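Local coordinates for blood group a-and b-cleaving endo-beta-galactosidase (Streptococcus pneumoniae, PDB 2YGL), which probably binds blood group carbohydrate antigens through tandem family 51 carbohydrate-binding modules that accompany a catalytic domain cleaving A and B antigens, at residues 180-185 and 264-269; 302-305 and 311-314; 330-335 and 341-346. All coordinates share one frame; numbering follows the deposited sequence.

Interaction 1 of 3, residues 180-185 and 264-269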
ATOM      1  N   ASP A 180      12.480   1.743 -12.635  1.00 27.84           N
ATOM      2  CA  ASP A 180      11.415   2.021 -13.609  1.00 27.79           C
ATOM      3  C   ASP A 180      10.372   3.015 -13.097  1.00 27.28           C
ATOM      4  O   ASP A 180       9.993   3.944 -13.813  1.00 27.04           O
ATOM      5  CB  ASP A 180      10.713   0.724 -14.033  1.00 28.16           C
ATOM      6  CG  ASP A 180      11.438   0.001 -15.150  1.00 29.35           C
ATOM      7  OD1 ASP A 180      12.209   0.650 -15.890  1.00 30.54           O
ATOM      8  OD2 ASP A 180      11.225  -1.222 -15.298  1.00 30.88           O
ATOM      9  N   LEU A 181       9.914   2.807 -11.863  1.00 26.93           N
ATOM     10  CA  LEU A 181       8.904   3.668 -11.251  1.00 26.61           C
ATOM     11  C   LEU A 181       9.414   5.100 -11.073  1.00 26.46           C
ATOM     12  O   LEU A 181       8.696   6.058 -11.359  1.00 26.48           O
ATOM     13  CB  LEU A 181       8.428   3.087  -9.912  1.00 26.53           C
ATOM     14  CG  LEU A 181       7.452   3.924  -9.073  1.00 26.61           C
ATOM     15  CD1 LEU A 181       6.124   4.152  -9.795  1.00 27.05           C
ATOM     16  CD2 LEU A 181       7.218   3.279  -7.717  1.00 26.73           C
ATOM     17  N   LEU A 182      10.654   5.236 -10.604  1.00 26.21           N
ATOM     18  CA  LEU A 182      11.262   6.554 -10.429  1.00 25.97           C
ATOM     19  C   LEU A 182      11.565   7.226 -11.769  1.00 25.98           C
ATOM     20  O   LEU A 182      11.584   8.454 -11.859  1.00 25.95           O
ATOM     21  CB  LEU A 182      12.517   6.478  -9.544  1.00 25.83           C
ATOM     22  CG  LEU A 182      12.345   5.960  -8.106  1.00 25.50           C
ATOM     23  CD1 LEU A 182      13.627   6.129  -7.303  1.00 24.83           C
ATOM     24  CD2 LEU A 182      11.174   6.634  -7.386  1.00 24.59           C
ATOM     25  N   ASN A 183      11.780   6.412 -12.804  1.00 26.01           N
ATOM     26  CA  ASN A 183      11.986   6.907 -14.168  1.00 26.20           C
ATOM     27  C   ASN A 183      10.696   7.351 -14.862  1.00 26.44           C
ATOM     28  O   ASN A 183      10.712   8.280 -15.672  1.00 26.35           O
ATOM     29  CB  ASN A 183      12.707   5.860 -15.024  1.00 26.15           C
ATOM     30  CG  ASN A 183      14.193   5.764 -14.709  1.00 26.06           C
ATOM     31  OD1 ASN A 183      14.792   4.691 -14.805  1.00 25.66           O
ATOM     32  ND2 ASN A 183      14.790   6.886 -14.331  1.00 25.34           N
ATOM     33  N   LYS A 184       9.589   6.681 -14.550  1.00 26.73           N
ATOM     34  CA  LYS A 184       8.281   7.060 -15.090  1.00 27.15           C
ATOM     35  C   LYS A 184       7.711   8.257 -14.331  1.00 26.98           C
ATOM     36  O   LYS A 184       7.165   9.181 -14.937  1.00 27.08           O
ATOM     37  CB  LYS A 184       7.300   5.886 -15.029  1.00 27.38           C
ATOM     38  CG  LYS A 184       5.961   6.165 -15.726  1.00 28.44           C
ATOM     39  CD  LYS A 184       4.805   5.417 -15.077  1.00 29.63           C
ATOM     40  CE  LYS A 184       4.718   3.973 -15.552  1.00 30.74           C
ATOM     41  NZ  LYS A 184       3.549   3.275 -14.944  1.00 31.11           N
ATOM     42  N   GLY A 185       7.846   8.230 -13.006  1.00 26.81           N
ATOM     43  CA  GLY A 185       7.295   9.271 -12.144  1.00 26.54           C
ATOM     44  C   GLY A 185       6.225   8.742 -11.207  1.00 26.36           C
ATOM     45  O   GLY A 185       5.549   7.763 -11.513  1.00 26.31           O
ATOM     46  N   ARG A 264       8.222  12.266   2.935  1.00 21.05           N
ATOM     47  CA  ARG A 264       8.985  11.123   2.433  1.00 20.95           C
ATOM     48  C   ARG A 264      10.103  11.549   1.479  1.00 20.67           C
ATOM     49  O   ARG A 264       9.930  12.469   0.677  1.00 20.60           O
ATOM     50  CB  ARG A 264       8.027  10.162   1.722  1.00 21.15           C
ATOM     51  CG  ARG A 264       8.458   8.707   1.651  1.00 21.70           C
ATOM     52  CD  ARG A 264       7.350   7.888   0.996  1.00 22.80           C
ATOM     53  NE  ARG A 264       7.761   6.525   0.668  1.00 23.69           N
ATOM     54  CZ  ARG A 264       7.082   5.707  -0.135  1.00 24.38           C
ATOM     55  NH1 ARG A 264       5.950   6.109  -0.703  1.00 24.61           N
ATOM     56  NH2 ARG A 264       7.538   4.483  -0.375  1.00 24.52           N
ATOM     57  N   PHE A 265      11.249  10.880   1.585  1.00 20.40           N
ATOM     58  CA  PHE A 265      12.355  11.067   0.647  1.00 20.15           C
ATOM     59  C   PHE A 265      12.724   9.731   0.003  1.00 20.09           C
ATOM     60  O   PHE A 265      12.974   8.748   0.706  1.00 20.08           O
ATOM     61  CB  PHE A 265      13.568  11.696   1.348  1.00 20.13           C
ATOM     62  CG  PHE A 265      14.829  11.686   0.518  1.00 20.04           C
ATOM     63  CD1 PHE A 265      14.975  12.546  -0.568  1.00 19.82           C
ATOM     64  CD2 PHE A 265      15.871  10.815   0.828  1.00 20.02           C
ATOM     65  CE1 PHE A 265      16.136  12.536  -1.335  1.00 19.78           C
ATOM     66  CE2 PHE A 265      17.035  10.797   0.068  1.00 20.23           C
ATOM     67  CZ  PHE A 265      17.169  11.662  -1.015  1.00 19.99           C
ATOM     68  N   ILE A 266      12.747   9.703  -1.330  1.00 19.96           N
ATOM     69  CA  ILE A 266      13.035   8.483  -2.095  1.00 19.86           C
ATOM     70  C   ILE A 266      14.190   8.699  -3.064  1.00 19.52           C
ATOM     71  O   ILE A 266      14.141   9.609  -3.891  1.00 19.30           O
ATOM     72  CB  ILE A 266      11.826   8.020  -2.957  1.00 20.04           C
ATOM     73  CG1 ILE A 266      10.493   8.171  -2.211  1.00 20.53           C
ATOM     74  CG2 ILE A 266      12.044   6.587  -3.481  1.00 20.20           C
ATOM     75  CD1 ILE A 266      10.289   7.186  -1.124  1.00 21.49           C
ATOM     76  N   SER A 267      15.207   7.843  -2.974  1.00 19.09           N
ATOM     77  CA  SER A 267      16.329   7.868  -3.916  1.00 18.81           C
ATOM     78  C   SER A 267      17.162   6.595  -3.875  1.00 18.58           C
ATOM     79  O   SER A 267      17.385   6.019  -2.808  1.00 18.37           O
ATOM     80  CB  SER A 267      17.244   9.067  -3.641  1.00 18.81           C
ATOM     81  OG  SER A 267      18.223   9.196  -4.655  1.00 18.56           O
ATOM     82  N   TYR A 268      17.617   6.164  -5.048  1.00 18.38           N
ATOM     83  CA  TYR A 268      18.710   5.201  -5.136  1.00 18.21           C
ATOM     84  C   TYR A 268      20.028   5.948  -4.970  1.00 17.86           C
ATOM     85  O   TYR A 268      20.163   7.079  -5.435  1.00 17.68           O
ATOM     86  CB  TYR A 268      18.666   4.432  -6.461  1.00 18.23           C
ATOM     87  CG  TYR A 268      17.556   3.412  -6.495  1.00 18.81           C
ATOM     88  CD1 TYR A 268      17.732   2.138  -5.943  1.00 19.13           C
ATOM     89  CD2 TYR A 268      16.318   3.726  -7.046  1.00 19.05           C
ATOM     90  CE1 TYR A 268      16.702   1.200  -5.958  1.00 20.13           C
ATOM     91  CE2 TYR A 268      15.283   2.798  -7.066  1.00 20.45           C
ATOM     92  CZ  TYR A 268      15.482   1.539  -6.520  1.00 20.35           C
ATOM     93  OH  TYR A 268      14.456   0.627  -6.541  1.00 21.95           O
ATOM     94  N   VAL A 269      20.984   5.321  -4.285  1.00 17.58           N
ATOM     95  CA  VAL A 269      22.256   5.967  -3.954  1.00 17.25           C
ATOM     96  C   VAL A 269      23.429   5.039  -4.260  1.00 17.08           C
ATOM     97  O   VAL A 269      23.444   3.884  -3.830  1.00 16.78           O
ATOM     98  CB  VAL A 269      22.322   6.404  -2.455  1.00 17.27           C
ATOM     99  CG1 VAL A 269      23.624   7.148  -2.154  1.00 17.30           C
ATOM    100  CG2 VAL A 269      21.135   7.276  -2.082  1.00 17.43           C
TER

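Interaction 2 of 3, residues 302-305 and 311-314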
ATOM      1  N   SER A 302      24.456   1.478   8.631  1.00 24.93           N
ATOM      2  CA  SER A 302      23.749   0.374   9.270  1.00 25.10           C
ATOM      3  C   SER A 302      23.796  -0.820   8.322  1.00 25.10           C
ATOM      4  O   SER A 302      24.163  -1.930   8.722  1.00 25.24           O
ATOM      5  CB  SER A 302      22.294   0.751   9.578  1.00 25.26           C
ATOM      6  OG  SER A 302      22.199   2.065  10.108  1.00 26.09           O
ATOM      7  N   LYS A 303      23.434  -0.573   7.064  1.00 24.73           N
ATOM      8  CA  LYS A 303      23.477  -1.581   6.006  1.00 24.60           C
ATOM      9  C   LYS A 303      24.911  -1.814   5.523  1.00 24.24           C
ATOM     10  O   LYS A 303      25.298  -2.953   5.257  1.00 24.22           O
ATOM     11  CB  LYS A 303      22.575  -1.157   4.842  1.00 24.61           C
ATOM     12  CG  LYS A 303      22.388  -2.193   3.740  1.00 25.37           C
ATOM     13  CD  LYS A 303      21.557  -1.613   2.595  1.00 26.30           C
ATOM     14  CE  LYS A 303      21.417  -2.584   1.431  1.00 27.02           C
ATOM     15  NZ  LYS A 303      20.555  -3.753   1.766  1.00 28.14           N
ATOM     16  N   TYR A 304      25.686  -0.736   5.416  1.00 23.99           N
ATOM     17  CA  TYR A 304      27.077  -0.804   4.961  1.00 23.81           C
ATOM     18  C   TYR A 304      28.058  -0.200   5.974  1.00 23.40           C
ATOM     19  O   TYR A 304      28.535   0.923   5.783  1.00 23.27           O
ATOM     20  CB  TYR A 304      27.234  -0.132   3.591  1.00 23.97           C
ATOM     21  CG  TYR A 304      26.640  -0.928   2.452  1.00 24.94           C
ATOM     22  CD1 TYR A 304      27.301  -2.048   1.946  1.00 25.85           C
ATOM     23  CD2 TYR A 304      25.416  -0.572   1.888  1.00 25.81           C
ATOM     24  CE1 TYR A 304      26.762  -2.792   0.907  1.00 26.35           C
ATOM     25  CE2 TYR A 304      24.867  -1.311   0.841  1.00 26.46           C
ATOM     26  CZ  TYR A 304      25.549  -2.421   0.359  1.00 26.66           C
ATOM     27  OH  TYR A 304      25.026  -3.165  -0.670  1.00 27.96           O
ATOM     28  N   PRO A 305      28.386  -0.959   7.042  1.00 23.10           N
ATOM     29  CA  PRO A 305      29.198  -0.452   8.153  1.00 22.90           C
ATOM     30  C   PRO A 305      30.665  -0.168   7.813  1.00 22.79           C
ATOM     31  O   PRO A 305      31.361   0.467   8.603  1.00 22.75           O
ATOM     32  CB  PRO A 305      29.095  -1.570   9.196  1.00 22.97           C
ATOM     33  CG  PRO A 305      28.844  -2.799   8.404  1.00 22.99           C
ATOM     34  CD  PRO A 305      28.006  -2.371   7.241  1.00 23.00           C
ATOM     35  N   ASP A 311      31.889  -1.027  -7.258  1.00 23.09           N
ATOM     36  CA  ASP A 311      31.175  -2.241  -7.650  1.00 23.64           C
ATOM     37  C   ASP A 311      29.945  -2.538  -6.785  1.00 23.36           C
ATOM     38  O   ASP A 311      29.167  -3.439  -7.102  1.00 23.44           O
ATOM     39  CB  ASP A 311      32.132  -3.442  -7.658  1.00 24.16           C
ATOM     40  CG  ASP A 311      32.483  -3.924  -6.259  1.00 25.66           C
ATOM     41  OD1 ASP A 311      31.676  -4.672  -5.665  1.00 27.90           O
ATOM     42  OD2 ASP A 311      33.570  -3.570  -5.758  1.00 28.19           O
ATOM     43  N   THR A 312      29.777  -1.790  -5.694  1.00 23.15           N
ATOM     44  CA  THR A 312      28.628  -1.973  -4.806  1.00 22.97           C
ATOM     45  C   THR A 312      27.336  -1.560  -5.511  1.00 22.99           C
ATOM     46  O   THR A 312      27.244  -0.454  -6.060  1.00 22.62           O
ATOM     47  CB  THR A 312      28.786  -1.176  -3.484  1.00 22.90           C
ATOM     48  OG1 THR A 312      30.038  -1.502  -2.870  1.00 22.68           O
ATOM     49  CG2 THR A 312      27.653  -1.494  -2.509  1.00 22.79           C
ATOM     50  N   SER A 313      26.354  -2.462  -5.511  1.00 22.96           N
ATOM     51  CA  SER A 313      25.019  -2.162  -6.032  1.00 23.15           C
ATOM     52  C   SER A 313      24.421  -0.978  -5.286  1.00 22.85           C
ATOM     53  O   SER A 313      24.507  -0.903  -4.059  1.00 22.61           O
ATOM     54  CB  SER A 313      24.093  -3.377  -5.912  1.00 23.22           C
ATOM     55  OG  SER A 313      24.303  -4.294  -6.974  1.00 24.18           O
ATOM     56  N   ALA A 314      23.833  -0.050  -6.037  1.00 22.71           N
ATOM     57  CA  ALA A 314      23.198   1.131  -5.460  1.00 22.73           C
ATOM     58  C   ALA A 314      22.063   0.716  -4.529  1.00 22.70           C
ATOM     59  O   ALA A 314      21.295  -0.191  -4.853  1.00 22.74           O
ATOM     60  CB  ALA A 314      22.681   2.053  -6.563  1.00 22.64           C
TER
HETATM   61  O   HOH W   1      23.047  -2.020  -1.854  1.00 51.36           O

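Interaction 3 of 3, residues 330-335 and 341-346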
ATOM      1  N   LEU A 330      21.370  16.519   2.716  1.00 17.86           N
ATOM      2  CA  LEU A 330      21.857  15.264   2.154  1.00 17.64           C
ATOM      3  C   LEU A 330      23.382  15.274   2.192  1.00 17.71           C
ATOM      4  O   LEU A 330      24.020  16.046   1.476  1.00 17.70           O
ATOM      5  CB  LEU A 330      21.346  15.087   0.721  1.00 17.42           C
ATOM      6  CG  LEU A 330      19.842  15.285   0.487  1.00 16.87           C
ATOM      7  CD1 LEU A 330      19.530  15.193  -0.993  1.00 16.27           C
ATOM      8  CD2 LEU A 330      18.998  14.279   1.281  1.00 16.44           C
ATOM      9  N   LYS A 331      23.954  14.421   3.037  1.00 17.78           N
ATOM     10  CA  LYS A 331      25.384  14.496   3.361  1.00 17.97           C
ATOM     11  C   LYS A 331      26.171  13.303   2.829  1.00 17.99           C
ATOM     12  O   LYS A 331      25.817  12.150   3.085  1.00 17.92           O
ATOM     13  CB  LYS A 331      25.588  14.649   4.873  1.00 17.98           C
ATOM     14  CG  LYS A 331      24.891  15.862   5.475  1.00 18.29           C
ATOM     15  CD  LYS A 331      25.333  16.099   6.906  1.00 19.25           C
ATOM     16  CE  LYS A 331      24.661  17.332   7.484  1.00 20.06           C
ATOM     17  NZ  LYS A 331      25.085  17.578   8.888  1.00 20.94           N
ATOM     18  N   SER A 332      27.240  13.601   2.095  1.00 18.14           N
ATOM     19  CA  SER A 332      28.059  12.584   1.439  1.00 18.43           C
ATOM     20  C   SER A 332      29.486  12.601   1.972  1.00 18.72           C
ATOM     21  O   SER A 332      30.168  13.628   1.916  1.00 18.58           O
ATOM     22  CB  SER A 332      28.063  12.795  -0.078  1.00 18.32           C
ATOM     23  OG  SER A 332      26.745  12.861  -0.584  1.00 18.04           O
ATOM     24  N   TYR A 333      29.925  11.451   2.477  1.00 19.14           N
ATOM     25  CA  TYR A 333      31.227  11.322   3.119  1.00 19.77           C
ATOM     26  C   TYR A 333      32.196  10.507   2.270  1.00 20.51           C
ATOM     27  O   TYR A 333      31.947   9.339   1.956  1.00 20.28           O
ATOM     28  CB  TYR A 333      31.084  10.692   4.506  1.00 19.46           C
ATOM     29  CG  TYR A 333      30.312  11.528   5.504  1.00 18.92           C
ATOM     30  CD1 TYR A 333      28.914  11.563   5.485  1.00 18.37           C
ATOM     31  CD2 TYR A 333      30.977  12.267   6.484  1.00 18.29           C
ATOM     32  CE1 TYR A 333      28.199  12.319   6.409  1.00 18.21           C
ATOM     33  CE2 TYR A 333      30.272  13.028   7.415  1.00 18.22           C
ATOM     34  CZ  TYR A 333      28.881  13.048   7.370  1.00 18.03           C
ATOM     35  OH  TYR A 333      28.177  13.797   8.282  1.00 17.29           O
ATOM     36  N   SER A 334      33.305  11.145   1.908  1.00 21.67           N
ATOM     37  CA  SER A 334      34.325  10.551   1.053  1.00 23.02           C
ATOM     38  C   SER A 334      35.110   9.443   1.756  1.00 23.71           C
ATOM     39  O   SER A 334      35.318   9.490   2.971  1.00 23.78           O
ATOM     40  CB  SER A 334      35.279  11.646   0.571  1.00 22.94           C
ATOM     41  OG  SER A 334      36.241  11.129  -0.326  1.00 24.28           O
ATOM     42  N   GLY A 335      35.534   8.447   0.979  1.00 24.69           N
ATOM     43  CA  GLY A 335      36.409   7.376   1.471  1.00 25.92           C
ATOM     44  C   GLY A 335      37.841   7.847   1.672  1.00 26.76           C
ATOM     45  O   GLY A 335      38.604   7.237   2.422  1.00 26.99           O
ATOM     46  N   ASP A 341      34.612   9.098  -5.851  1.00 24.04           N
ATOM     47  CA  ASP A 341      33.795   9.886  -4.924  1.00 23.50           C
ATOM     48  C   ASP A 341      32.613  10.573  -5.621  1.00 22.81           C
ATOM     49  O   ASP A 341      31.981  11.469  -5.057  1.00 22.55           O
ATOM     50  CB  ASP A 341      34.658  10.906  -4.161  1.00 23.60           C
ATOM     51  CG  ASP A 341      35.550  11.738  -5.075  1.00 24.32           C
ATOM     52  OD1 ASP A 341      35.276  11.833  -6.291  1.00 25.27           O
ATOM     53  OD2 ASP A 341      36.536  12.310  -4.568  1.00 25.80           O
ATOM     54  N   GLU A 342      32.318  10.128  -6.842  1.00 22.11           N
ATOM     55  CA  GLU A 342      31.238  10.685  -7.655  1.00 21.35           C
ATOM     56  C   GLU A 342      29.897  10.077  -7.251  1.00 20.66           C
ATOM     57  O   GLU A 342      29.331   9.249  -7.975  1.00 20.87           O
ATOM     58  CB  GLU A 342      31.510  10.432  -9.144  1.00 21.43           C
ATOM     59  CG  GLU A 342      32.743  11.140  -9.705  1.00 21.93           C
ATOM     60  CD  GLU A 342      32.439  12.527 -10.258  1.00 22.33           C
ATOM     61  OE1 GLU A 342      31.384  12.708 -10.903  1.00 22.65           O
ATOM     62  OE2 GLU A 342      33.270  13.436 -10.059  1.00 22.42           O
ATOM     63  N   LEU A 343      29.396  10.486  -6.090  1.00 19.68           N
ATOM     64  CA  LEU A 343      28.134   9.974  -5.566  1.00 18.95           C
ATOM     65  C   LEU A 343      26.961  10.587  -6.326  1.00 18.42           C
ATOM     66  O   LEU A 343      26.904  11.799  -6.530  1.00 18.08           O
ATOM     67  CB  LEU A 343      28.021  10.250  -4.057  1.00 18.74           C
ATOM     68  CG  LEU A 343      26.897   9.582  -3.251  1.00 19.12           C
ATOM     69  CD1 LEU A 343      27.303   9.365  -1.800  1.00 19.08           C
ATOM     70  CD2 LEU A 343      25.598  10.384  -3.317  1.00 19.16           C
ATOM     71  N   VAL A 344      26.034   9.734  -6.747  1.00 18.07           N
ATOM     72  CA  VAL A 344      24.824  10.187  -7.424  1.00 17.75           C
ATOM     73  C   VAL A 344      23.561   9.698  -6.715  1.00 17.67           C
ATOM     74  O   VAL A 344      23.531   8.603  -6.145  1.00 17.50           O
ATOM     75  CB  VAL A 344      24.790   9.786  -8.932  1.00 17.54           C
ATOM     76  CG1 VAL A 344      25.801  10.596  -9.730  1.00 17.83           C
ATOM     77  CG2 VAL A 344      25.030   8.295  -9.115  1.00 17.25           C
ATOM     78  N   LEU A 345      22.528  10.531  -6.748  1.00 17.55           N
ATOM     79  CA  LEU A 345      21.229  10.180  -6.200  1.00 17.57           C
ATOM     80  C   LEU A 345      20.266   9.968  -7.367  1.00 17.64           C
ATOM     81  O   LEU A 345      19.824  10.927  -7.996  1.00 17.63           O
ATOM     82  CB  LEU A 345      20.734  11.279  -5.252  1.00 17.64           C
ATOM     83  CG  LEU A 345      21.693  11.758  -4.149  1.00 17.89           C
ATOM     84  CD1 LEU A 345      21.114  12.947  -3.411  1.00 18.38           C
ATOM     85  CD2 LEU A 345      22.019  10.646  -3.168  1.00 18.28           C
ATOM     86  N   GLY A 346      19.971   8.706  -7.663  1.00 17.64           N
ATOM     87  CA  GLY A 346      19.133   8.345  -8.802  1.00 17.85           C
ATOM     88  C   GLY A 346      17.647   8.394  -8.501  1.00 18.03           C
ATOM     89  O   GLY A 346      17.153   7.652  -7.647  1.00 17.87           O
TER

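Interaction 1 of 3, residues 180-185 and 264-269
L182 overlaps the aromatic ring of Y268 with one branch and the CG2 methyl of I266 with the other. Its CD1 methyl comes to 3.6 Å from CD2 of Y268 and almost as near to CE2, approaching that one flank of the ring obliquely. The second methyl, CD2, meets CG2 of I266 at 4.0 Å, the two side chains crossing at about a right angle. A branched leucine suits this place because its forked end can serve two neighbours at once. In I266 the short branch does the touching: CG2 stands anti to the backbone N, while CG1, lying beside that N, leads CD1 away from L182. The I266 side chain also touches I177.

L182 lies on the short helix 179-184, and its partners on strand 262-271 alternate with residues that face the other way. F265 and V269 turn into the interior of the beta-sandwich of this NPCBM module, where they meet V290 and F288 of the opposing sheet; I266 and Y268 are left for the outer face, which the helix covers. S267 also faces inward, and its OG donates to the carbonyl O of Y268 at 3.0 Å, from 46° above the carbonyl plane.

The helix is fixed by more than this apolar patch. Within it, K184 N bonds to the O of D180 and G185 N to the O of L181, each at 2.9 Å, while the carbonyl of L182 accepts a bond from the hydroxyl of Y191. At G185 the chain leaves helical geometry with phi 116°, where a side chain would press on the carbonyl oxygen of K184, and glycine avoids that clash.

Interaction 2 of 3, residues 302-305 and 311-314
The phenol oxygen OH of Y304 and the carbonyl oxygen of S313 share one water molecule, which lies 2.6 Å from Y304 OH. The same water donates to S313 O at 2.9 Å, so a main-chain acceptor is joined to a side-chain hydroxyl through a single solvent molecule. Directly, Y304 OH and S313 O stand 4.1 Å apart, which leaves the water to make the polar link. It sits at the edge of the Y304 ring, in the ring plane.

Beside this bridge there is a van der Waals contact. CG2 of T312 lies 3.6 Å from OH of Y304 and 3.7 Å from its CZ, with CE1 only slightly farther, so the methyl leans obliquely on the hydroxyl end of the ring. The two side chains come from opposite directions, and tyrosine supplies the length needed to reach across, since the CA atoms of Y304 and T312 are 10.0 Å apart. Threonine divides its labour: OG1 lies beside the backbone N (chi1 -53°) and accepts from the backbone N of K309, which leaves CG2 anti to its own N and facing the ring. S313 likewise uses its hydroxyl away from the water, on the backbone N of G234, and A314 joins L231 through the main chain.

All three touching residues keep some solvent access, and the contact lies at the protein surface. It draws together two parts of the irregular loop between strands 295-299 and 315-320, the connection by which the chain passes from an outermost strand of one sheet to the other sheet of the beta-sandwich.

Interaction 3 of 3, residues 330-335 and 341-346
L330 and L345 meet in the buried part of the contact, CD1 against CD1 at 3.7 Å, their side chains slanting past one another. Next along, L343 reaches S332: its CD1 lies 3.7 Å from the serine OG and CD2 packs on the same oxygen a little farther off. Having CG anti to the backbone N (chi1 -169°) carries the fork of L343 out toward the facing strand. Around these residues F288 touches both S332 and L345, while V269 lies against both L343 and L345.

Toward the connecting loop the packing thins. S334 and D341 are partly exposed, and their nearest atoms, OG of S334 and CB of D341, are 4.2 Å apart with no bond between them; the S334 hydroxyl turns instead to the backbone N of K336. E342 centres an inverse gamma turn, closed by a weak bond of 3.0 Å from L343 N to D341 O.

Residue size follows the spacing of the chains. The CA atoms of S334 and D341 are 6.0 Å apart, and those of L330 and L345 9.8 Å, so two leucines fill the wide end and a small serine serves nearer the loop. No hydrogen bond crosses between the segments, whose directions differ by 158°: here the contact is made by side chains, which pack strand 327-334 of one sheet against strand 343-352 of the other, as expected across the hydrophobic core of a beta-sandwich.

In the fold
The three contacts follow one another along the chain in the second module, without nesting or crossing. Interaction 1 closes the longest loop, 78 residues from helix 179-184 to strand 262-271, and sets the helix on the outside of a sheet. Interactions 2 and 3 each close a loop of only five intervening residues, one before strand 315-320 and one between strands 327-334 and 343-352. Strand 262-271 ties them together: V269 O touches CB of A314 in interaction 2, and Y268 O probably bonds to G346 N of interaction 3. Interactions 2 and 3 do not touch, their nearest atoms being about 7 Å apart.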